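Local coordinates for protein sulfite dehydrogenase (Paracoccus pantotrophus, PDB 2XTS) that oxidises protein-bound sulfane sulfur at a molybdenum-molybdopterin centre, as the catalytic part of a complex with a haem-carrying cytochrome partner, at residues I143-Y148 with K322-F327; T247-M250 with R254-K257; V275-G280 with I331-S336. All blocks are in the same frame, centred on the assembly; numbering follows the deposited sequence.

Contact 1: residues I143-Y148 with K322-F327. With MTE (phosphonic acidmono-(2-amino-5,6-dimercapto-4-oxo-3,7,8a,9,10,10a-hexahydro-4H-8-oxa-1,3,9,10-tetraaza-anthracen-7-ylmethyl)ester), chain E.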
loop_
_atom_site.group_PDB
_atom_site.type_symbol
_atom_site.label_atom_id
_atom_site.label_comp_id
_atom_site.label_asym_id
_atom_site.label_seq_id
_atom_site.Cartn_x
_atom_site.Cartn_y
_atom_site.Cartn_z
ATOM N N ILE A 143 -4.247 -11.575 9.211
ATOM C CA ILE A 143 -4.241 -10.191 9.566
ATOM C C ILE A 143 -3.792 -9.385 8.353
ATOM O O ILE A 143 -2.960 -9.828 7.560
ATOM C CB ILE A 143 -3.273 -9.952 10.774
ATOM C CG1 ILE A 143 -3.467 -8.575 11.386
ATOM C CG2 ILE A 143 -1.798 -10.187 10.412
ATOM C CD1 ILE A 143 -2.940 -8.505 12.812
ATOM N N HIS A 144 -4.311 -8.173 8.255
ATOM C CA HIS A 144 -3.807 -7.188 7.311
ATOM C C HIS A 144 -4.001 -5.795 7.897
ATOM O O HIS A 144 -4.717 -5.625 8.878
ATOM C CB HIS A 144 -4.378 -7.350 5.874
ATOM C CG HIS A 144 -5.856 -7.239 5.713
ATOM N ND1 HIS A 144 -6.577 -6.120 6.072
ATOM C CD2 HIS A 144 -6.719 -8.066 5.082
ATOM C CE1 HIS A 144 -7.836 -6.294 5.710
ATOM N NE2 HIS A 144 -7.950 -7.465 5.110
ATOM N N ASN A 145 -3.332 -4.811 7.308
ATOM C CA ASN A 145 -3.297 -3.458 7.832
ATOM C C ASN A 145 -3.252 -2.498 6.677
ATOM O O ASN A 145 -2.315 -2.483 5.926
ATOM C CB ASN A 145 -2.067 -3.304 8.731
ATOM C CG ASN A 145 -1.998 -1.983 9.487
ATOM O OD1 ASN A 145 -1.209 -1.081 9.122
ATOM N ND2 ASN A 145 -2.722 -1.876 10.546
ATOM N N MET A 146 -4.298 -1.715 6.550
ATOM C CA MET A 146 -4.462 -0.830 5.411
ATOM C C MET A 146 -4.909 0.560 5.863
ATOM O O MET A 146 -5.496 0.758 6.933
ATOM C CB MET A 146 -5.492 -1.388 4.414
ATOM C CG MET A 146 -5.198 -2.813 4.036
ATOM S SD MET A 146 -6.215 -3.340 2.646
ATOM C CE MET A 146 -5.727 -5.061 2.545
ATOM N N GLU A 147 -4.616 1.535 5.006
ATOM C CA GLU A 147 -5.139 2.898 5.121
ATOM C C GLU A 147 -6.499 2.955 4.439
ATOM O O GLU A 147 -6.568 2.796 3.224
ATOM C CB GLU A 147 -4.186 3.870 4.432
ATOM C CG GLU A 147 -4.654 5.328 4.425
ATOM C CD GLU A 147 -3.823 6.206 3.506
ATOM O OE1 GLU A 147 -3.877 6.025 2.279
ATOM O OE2 GLU A 147 -3.144 7.121 4.005
ATOM N N TYR A 148 -7.551 3.229 5.201
ATOM C CA TYR A 148 -8.923 3.233 4.674
ATOM C C TYR A 148 -9.430 4.630 4.526
ATOM O O TYR A 148 -9.164 5.485 5.382
ATOM C CB TYR A 148 -9.848 2.458 5.620
ATOM C CG TYR A 148 -9.553 0.989 5.645
ATOM C CD1 TYR A 148 -10.014 0.164 4.635
ATOM C CD2 TYR A 148 -8.843 0.412 6.698
ATOM C CE1 TYR A 148 -9.734 -1.191 4.644
ATOM C CE2 TYR A 148 -8.566 -0.936 6.715
ATOM C CZ TYR A 148 -9.031 -1.743 5.695
ATOM O OH TYR A 148 -8.747 -3.104 5.708
ATOM N N LYS A 322 -4.726 1.087 17.288
ATOM C CA LYS A 322 -5.437 -0.020 16.687
ATOM C C LYS A 322 -4.905 -0.335 15.276
ATOM O O LYS A 322 -5.668 -0.653 14.364
ATOM C CB LYS A 322 -6.949 0.242 16.697
ATOM C CG LYS A 322 -7.427 0.676 18.080
ATOM C CD LYS A 322 -8.910 0.887 18.203
ATOM C CE LYS A 322 -9.202 1.451 19.617
ATOM N NZ LYS A 322 -10.600 1.415 20.064
ATOM N N ALA A 323 -3.578 -0.317 15.138
ATOM C CA ALA A 323 -2.880 -0.505 13.865
ATOM C C ALA A 323 -1.600 -1.280 14.089
ATOM O O ALA A 323 -0.984 -1.242 15.154
ATOM C CB ALA A 323 -2.577 0.830 13.226
ATOM N N LEU A 324 -1.191 -2.004 13.060
ATOM C CA LEU A 324 0.080 -2.699 13.119
ATOM C C LEU A 324 1.214 -1.731 13.351
ATOM O O LEU A 324 1.243 -0.613 12.834
ATOM C CB LEU A 324 0.369 -3.509 11.852
ATOM C CG LEU A 324 -0.465 -4.756 11.580
ATOM C CD1 LEU A 324 0.057 -5.451 10.318
ATOM C CD2 LEU A 324 -0.400 -5.696 12.736
ATOM N N THR A 325 2.176 -2.201 14.132
ATOM C CA THR A 325 3.334 -1.442 14.570
ATOM C C THR A 325 4.566 -2.319 14.395
ATOM O O THR A 325 4.584 -3.464 14.841
ATOM C CB THR A 325 3.128 -1.039 16.045
ATOM O OG1 THR A 325 1.859 -0.382 16.167
ATOM C CG2 THR A 325 4.241 -0.135 16.566
ATOM N N ARG A 326 5.592 -1.775 13.751
ATOM C CA ARG A 326 6.821 -2.504 13.473
ATOM C C ARG A 326 7.819 -2.279 14.574
ATOM O O ARG A 326 8.001 -1.158 15.000
ATOM C CB ARG A 326 7.393 -2.007 12.156
ATOM C CG ARG A 326 8.724 -2.640 11.736
ATOM C CD ARG A 326 8.711 -4.157 11.527
ATOM N NE ARG A 326 7.680 -4.555 10.566
ATOM C CZ ARG A 326 7.440 -5.801 10.179
ATOM N NH1 ARG A 326 8.137 -6.817 10.666
ATOM N NH2 ARG A 326 6.448 -6.046 9.339
ATOM N N PHE A 327 8.457 -3.351 15.039
ATOM C CA PHE A 327 9.561 -3.242 16.000
ATOM C C PHE A 327 10.796 -3.952 15.508
ATOM O O PHE A 327 10.726 -4.891 14.709
ATOM C CB PHE A 327 9.185 -3.770 17.408
ATOM C CG PHE A 327 8.937 -5.260 17.482
ATOM C CD1 PHE A 327 9.976 -6.146 17.750
ATOM C CD2 PHE A 327 7.664 -5.778 17.304
ATOM C CE1 PHE A 327 9.739 -7.513 17.816
ATOM C CE2 PHE A 327 7.422 -7.155 17.379
ATOM C CZ PHE A 327 8.449 -8.015 17.631
HETATM N N1 MTE E . -18.176 -10.170 5.281
HETATM C C2 MTE E . -19.007 -10.912 4.557
HETATM N N2 MTE E . -20.032 -10.304 3.921
HETATM N N3 MTE E . -18.845 -12.241 4.419
HETATM C C4 MTE E . -17.831 -12.923 5.024
HETATM O O4 MTE E . -17.743 -14.154 4.836
HETATM N N5 MTE E . -15.881 -12.753 6.595
HETATM C C6 MTE E . -15.504 -11.966 7.746
HETATM C C7 MTE E . -15.258 -10.493 7.459
HETATM N N8 MTE E . -16.359 -9.943 6.713
HETATM C C9 MTE E . -16.902 -12.184 5.856
HETATM C C10 MTE E . -17.139 -10.740 5.966
HETATM C "C1'" MTE E . -14.300 -12.527 8.482
HETATM S "S1'" MTE E . -14.508 -13.955 9.472
HETATM C "C2'" MTE E . -13.097 -11.907 8.459
HETATM S "S2'" MTE E . -11.779 -12.428 9.433
HETATM C "C3'" MTE E . -12.910 -10.689 7.579
HETATM O "O3'" MTE E . -14.038 -10.378 6.745
HETATM C "C4'" MTE E . -11.742 -10.906 6.635
HETATM O "O4'" MTE E . -11.519 -9.717 5.865
HETATM P P MTE E . -10.629 -9.896 4.543
HETATM O O1P MTE E . -9.289 -10.397 5.161
HETATM O O2P MTE E . -11.209 -10.951 3.659
HETATM O O3P MTE E . -10.499 -8.525 3.974
#

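Contact 2: residues T247-M250 with R254-K257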
loop_
_atom_site.group_PDB
_atom_site.type_symbol
_atom_site.label_atom_id
_atom_site.label_comp_id
_atom_site.label_asym_id
_atom_site.label_seq_id
_atom_site.Cartn_x
_atom_site.Cartn_y
_atom_site.Cartn_z
ATOM N N THR A 247 -18.030 -17.110 19.541
ATOM C CA THR A 247 -18.268 -17.266 20.965
ATOM C C THR A 247 -17.201 -18.208 21.465
ATOM O O THR A 247 -16.749 -19.084 20.725
ATOM C CB THR A 247 -19.661 -17.831 21.265
ATOM O OG1 THR A 247 -19.837 -19.053 20.530
ATOM C CG2 THR A 247 -20.748 -16.848 20.869
ATOM N N ASP A 248 -16.776 -18.037 22.710
ATOM C CA ASP A 248 -15.473 -18.550 23.162
ATOM C C ASP A 248 -15.712 -19.463 24.380
ATOM O O ASP A 248 -15.977 -18.990 25.501
ATOM C CB ASP A 248 -14.555 -17.386 23.560
ATOM C CG ASP A 248 -14.526 -16.257 22.548
ATOM O OD1 ASP A 248 -14.869 -16.488 21.375
ATOM O OD2 ASP A 248 -14.168 -15.125 22.977
ATOM N N LEU A 249 -15.644 -20.772 24.166
ATOM C CA LEU A 249 -16.011 -21.747 25.175
ATOM C C LEU A 249 -14.978 -21.750 26.292
ATOM O O LEU A 249 -13.766 -21.775 26.031
ATOM C CB LEU A 249 -16.154 -23.135 24.547
ATOM C CG LEU A 249 -16.674 -24.281 25.410
ATOM C CD1 LEU A 249 -18.118 -24.037 25.804
ATOM C CD2 LEU A 249 -16.535 -25.582 24.679
ATOM N N MET A 250 -15.473 -21.734 27.539
ATOM C CA MET A 250 -14.664 -21.621 28.760
ATOM C C MET A 250 -14.665 -22.945 29.524
ATOM O O MET A 250 -15.437 -23.840 29.212
ATOM C CB MET A 250 -15.191 -20.478 29.603
ATOM C CG MET A 250 -15.124 -19.150 28.879
ATOM S SD MET A 250 -13.451 -18.500 28.726
ATOM C CE MET A 250 -13.124 -17.921 30.404
ATOM N N ARG A 254 -19.678 -22.947 29.882
ATOM C CA ARG A 254 -20.288 -21.716 29.416
ATOM C C ARG A 254 -19.332 -21.072 28.418
ATOM O O ARG A 254 -18.158 -21.437 28.356
ATOM C CB ARG A 254 -20.600 -20.777 30.565
ATOM C CG ARG A 254 -21.647 -21.353 31.511
ATOM C CD ARG A 254 -22.093 -20.335 32.572
ATOM N NE ARG A 254 -20.950 -19.757 33.275
ATOM C CZ ARG A 254 -20.850 -18.499 33.711
ATOM N NH1 ARG A 254 -21.826 -17.613 33.515
ATOM N NH2 ARG A 254 -19.742 -18.112 34.331
ATOM N N ALA A 255 -19.825 -20.095 27.657
ATOM C CA ALA A 255 -19.013 -19.435 26.638
ATOM C C ALA A 255 -19.160 -17.926 26.730
ATOM O O ALA A 255 -20.243 -17.421 26.975
ATOM C CB ALA A 255 -19.424 -19.912 25.257
ATOM N N ARG A 256 -18.073 -17.201 26.522
ATOM C CA ARG A 256 -18.161 -15.769 26.326
ATOM C C ARG A 256 -18.798 -15.460 24.976
ATOM O O ARG A 256 -18.437 -16.090 23.974
ATOM C CB ARG A 256 -16.792 -15.104 26.390
ATOM C CG ARG A 256 -16.104 -15.186 27.717
ATOM C CD ARG A 256 -14.684 -14.713 27.605
ATOM N NE ARG A 256 -13.986 -14.617 28.878
ATOM C CZ ARG A 256 -12.665 -14.532 28.989
ATOM N NH1 ARG A 256 -11.908 -14.572 27.901
ATOM N NH2 ARG A 256 -12.089 -14.407 30.178
ATOM N N LYS A 257 -19.697 -14.477 24.969
ATOM C CA LYS A 257 -20.175 -13.919 23.720
ATOM C C LYS A 257 -19.723 -12.469 23.636
ATOM O O LYS A 257 -19.332 -11.873 24.630
ATOM C CB LYS A 257 -21.703 -14.030 23.580
ATOM C CG LYS A 257 -22.491 -13.182 24.594
ATOM C CD LYS A 257 -23.990 -13.273 24.361
ATOM C CE LYS A 257 -24.794 -12.414 25.314
ATOM N NZ LYS A 257 -26.239 -12.611 25.024
HETATM O O HOH W 1 -12.353 -15.362 25.175
#

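Contact 3: residues V275-G280 with I331-S336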
loop_
_atom_site.group_PDB
_atom_site.type_symbol
_atom_site.label_atom_id
_atom_site.label_comp_id
_atom_site.label_asym_id
_atom_site.label_seq_id
_atom_site.Cartn_x
_atom_site.Cartn_y
_atom_site.Cartn_z
ATOM N N VAL A 275 11.915 -18.079 7.624
ATOM C CA VAL A 275 13.008 -17.129 7.456
ATOM C C VAL A 275 14.191 -17.595 8.322
ATOM O O VAL A 275 14.516 -17.009 9.363
ATOM C CB VAL A 275 12.597 -15.693 7.856
ATOM C CG1 VAL A 275 13.693 -14.690 7.451
ATOM C CG2 VAL A 275 11.272 -15.305 7.258
ATOM N N PRO A 276 14.818 -18.700 7.924
ATOM C CA PRO A 276 15.994 -19.186 8.650
ATOM C C PRO A 276 17.178 -18.251 8.554
ATOM O O PRO A 276 17.253 -17.436 7.630
ATOM C CB PRO A 276 16.319 -20.483 7.922
ATOM C CG PRO A 276 15.817 -20.263 6.546
ATOM C CD PRO A 276 14.547 -19.516 6.738
ATOM N N ILE A 277 18.086 -18.361 9.515
ATOM C CA ILE A 277 19.325 -17.607 9.479
ATOM C C ILE A 277 20.319 -18.400 8.651
ATOM O O ILE A 277 20.772 -19.448 9.093
ATOM C CB ILE A 277 19.893 -17.376 10.885
ATOM C CG1 ILE A 277 18.829 -16.802 11.820
ATOM C CG2 ILE A 277 21.124 -16.470 10.796
ATOM C CD1 ILE A 277 19.304 -16.727 13.268
ATOM N N ARG A 278 20.608 -17.958 7.433
ATOM C CA ARG A 278 21.541 -18.661 6.546
ATOM C C ARG A 278 22.884 -17.966 6.445
ATOM O O ARG A 278 23.786 -18.478 5.793
ATOM C CB ARG A 278 20.959 -18.787 5.135
ATOM C CG ARG A 278 19.670 -19.580 5.007
ATOM C CD ARG A 278 19.399 -19.777 3.526
ATOM N NE ARG A 278 18.392 -20.788 3.196
ATOM C CZ ARG A 278 17.121 -20.534 2.886
ATOM N NH1 ARG A 278 16.630 -19.298 2.914
ATOM N NH2 ARG A 278 16.326 -21.537 2.562
ATOM N N HIS A 279 23.012 -16.800 7.055
ATOM C CA HIS A 279 24.192 -15.975 6.851
ATOM C C HIS A 279 25.274 -16.106 7.901
ATOM O O HIS A 279 26.299 -15.416 7.827
ATOM C CB HIS A 279 23.812 -14.501 6.673
ATOM C CG HIS A 279 23.019 -13.919 7.802
ATOM N ND1 HIS A 279 23.438 -13.917 9.118
ATOM C CD2 HIS A 279 21.857 -13.226 7.780
ATOM C CE1 HIS A 279 22.535 -13.292 9.857
ATOM N NE2 HIS A 279 21.574 -12.860 9.067
ATOM N N GLY A 280 25.077 -16.998 8.867
ATOM C CA GLY A 280 26.118 -17.271 9.843
ATOM C C GLY A 280 26.058 -16.354 11.044
ATOM O O GLY A 280 25.081 -15.632 11.272
ATOM N N ILE A 331 20.831 -7.565 17.138
ATOM C CA ILE A 331 21.746 -8.317 18.017
ATOM C C ILE A 331 22.985 -8.802 17.272
ATOM O O ILE A 331 23.067 -8.730 16.046
ATOM C CB ILE A 331 21.031 -9.512 18.722
ATOM C CG1 ILE A 331 20.720 -10.651 17.735
ATOM C CG2 ILE A 331 19.775 -9.027 19.444
ATOM C CD1 ILE A 331 20.385 -11.993 18.417
ATOM N N ASP A 332 23.949 -9.310 18.040
ATOM C CA ASP A 332 25.127 -9.950 17.488
ATOM C C ASP A 332 25.019 -11.435 17.832
ATOM O O ASP A 332 25.279 -11.829 18.965
ATOM C CB ASP A 332 26.372 -9.295 18.102
ATOM C CG ASP A 332 27.672 -9.791 17.507
ATOM O OD1 ASP A 332 27.674 -10.785 16.759
ATOM O OD2 ASP A 332 28.714 -9.170 17.813
ATOM N N TRP A 333 24.628 -12.264 16.862
ATOM C CA TRP A 333 24.368 -13.686 17.127
ATOM C C TRP A 333 25.675 -14.481 17.168
ATOM O O TRP A 333 26.415 -14.523 16.179
ATOM C CB TRP A 333 23.413 -14.256 16.077
ATOM C CG TRP A 333 22.995 -15.682 16.363
ATOM C CD1 TRP A 333 22.613 -16.212 17.573
ATOM C CD2 TRP A 333 22.930 -16.754 15.424
ATOM N NE1 TRP A 333 22.305 -17.535 17.429
ATOM C CE2 TRP A 333 22.478 -17.899 16.120
ATOM C CE3 TRP A 333 23.192 -16.861 14.059
ATOM C CZ2 TRP A 333 22.317 -19.134 15.494
ATOM C CZ3 TRP A 333 23.018 -18.067 13.439
ATOM C CH2 TRP A 333 22.575 -19.196 14.150
ATOM N N ASP A 334 25.944 -15.099 18.321
ATOM C CA ASP A 334 27.158 -15.901 18.505
ATOM C C ASP A 334 26.992 -17.364 18.043
ATOM O O ASP A 334 27.883 -18.177 18.215
ATOM C CB ASP A 334 27.667 -15.820 19.959
ATOM C CG ASP A 334 26.700 -16.403 20.968
ATOM O OD1 ASP A 334 25.665 -16.964 20.562
ATOM O OD2 ASP A 334 26.998 -16.315 22.185
ATOM N N GLY A 335 25.853 -17.702 17.434
ATOM C CA GLY A 335 25.636 -19.037 16.916
ATOM C C GLY A 335 25.007 -19.984 17.935
ATOM O O GLY A 335 24.787 -21.136 17.627
ATOM N N SER A 336 24.696 -19.495 19.129
ATOM C CA SER A 336 24.034 -20.327 20.137
ATOM C C SER A 336 22.547 -20.458 19.863
ATOM O O SER A 336 21.921 -19.605 19.227
ATOM C CB SER A 336 24.190 -19.734 21.527
ATOM O OG SER A 336 25.529 -19.466 21.853
#

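Contact 1: residues I143-Y148 with K322-F327
L324 and N145 press together as their side chains slide past each other in opposite directions, and this pair makes up most of the contact between strand 143-152 and the turn that leads into strand 325-333. The leucine turns its methyl branch CD1 against the aliphatic foot of the asparagine, L324 CD1 lying 3.4 Å from N145 CB. With CG anti to the backbone N (chi1 -173°), the amide of N145 is carried past the leucine to the backbone of A323 and L324, and N145 CG comes within 3.7 Å of L324 CB. The other leucine branch serves a second partner: L324 CD2 meets I143 CD1 at 3.8 Å, the two side chains crossing at a slant, and W291 of strand 282-291 touches both. Shortening N145 to an alanine would keep the CB contact but is likely to open a gap where the amide lies against A323 and the backbone of L324. Between I143 and N145 in the same strand, H144 turns away and donates from NE2 to phosphate oxygen O3P of MTE, at 3.0 Å and almost straight (177°). M146 CE lies over one face of this imidazole, and the phosphate sits at its edge. I143 and N145 thus face the dimerisation domain while H144 faces the cofactor, consistent with the domain interface of sulfite oxidase-type enzymes.

Contact 2: residues T247-M250 with R254-K257
M250 lays its CE methyl over one face of the R256 guanidinium, 3.5 Å above the plane and toward its rim, while a water lies in plane at the edge. Bends at chi2 (-73°) and chi3 fold the methionine back across the extended arginine, and its SD approaches R256 NE to 3.9 Å. The water accepts from R256 NH1 and donates to D248 OD2, both at 2.9 Å, joining opposite charges that do not touch directly. Salt bridges to D150 and E155 of the cytochrome chain occupy NE and NH2 of the same guanidinium, which is therefore fixed from several sides. D248 OD2 also takes a hydrogen bond from T259, a residue of the nearby cobalt site. The backbones of D248 and R256 form an antiparallel hydrogen-bonded pair, with R256 O accepting from D248 N and D248 O from R256 N, both at 2.9 Å. L249 and A255 follow as a non-hydrogen-bonded pair on the other face, where L249 CD1 lies 3.6 Å from R254 O. Toward the turn, M250 N donates to R254 O at 2.8 Å. Residues A255 to K257 also pair in parallel with a cytochrome strand, making this a short beta hairpin whose sheet continues across the subunit interface.

Contact 3: residues V275-G280 with I331-S336
The W333 indole is held between the two chain segments with a different neighbour on each face: the I277 methyl CD1 on one side and the backbone of G335, two residues further along its own chain, on the other. I277 comes from the opposite direction to the tryptophan and makes a CH-pi contact, its CD1 standing 4.0 Å from the centroid of the W333 six-membered ring and only 12° off the normal. The other branch of the isoleucine comes down beside the rim, CG2 lying 3.6 Å from W333 CZ3. With CG1 anti to the carbonyl carbon (chi1 -51°), I277 can offer both CD1 and CG2 to the benzene end of the indole. On the reverse side G335 CA lies 3.4 Å above the plane, and the positive phi of this glycine helps the chain to curl beneath the ring. Near the ring plane the carbonyl of G280 meets the same benzene end, G280 O standing 3.6 Å from W333 CE3, and this oxygen also accepts from H279 ND1. The indole nitrogen is satisfied from its own side, since W333 NE1 donates to S336 O at 2.8 Å, nearly in the ring plane and on a lone pair of the carbonyl. This bond, with the neighbours on both faces, probably restrains rotation of the ring. D334 OD1 grips the turn further, receiving both S336 N and S336 OG from one face of its carboxylate. L284, M338 and V378 also touch W333. The contact thus joins the loop before strand 282-291 to an Asx turn at the end of strand 325-333, within the antiparallel beta domain assigned to the Mo-co dimerisation family of the E-set clan.

In the fold
Contacts 1 and 3 both use strand 325-333, the first at its start and the second at its end, and their centres lie 28 Å apart; contact 1 joins the two domains, whereas contact 3 lies within the dimerisation domain. Along the chain their segments alternate. Contact 1 is closest to the molybdenum cofactor: the I143 side chain is about 10 Å from the molybdenum oxide. Contact 2 is nested inside the chain loop closed by contact 1, yet its nearest atoms stay about 17 Å away. It lies on the haem side, the T247 side chain being about 9 Å from haem c and the D248 side chain about 4 Å from the bound cobalt ion. Contact 3, centred 42 Å from contact 2, is remote from these sites.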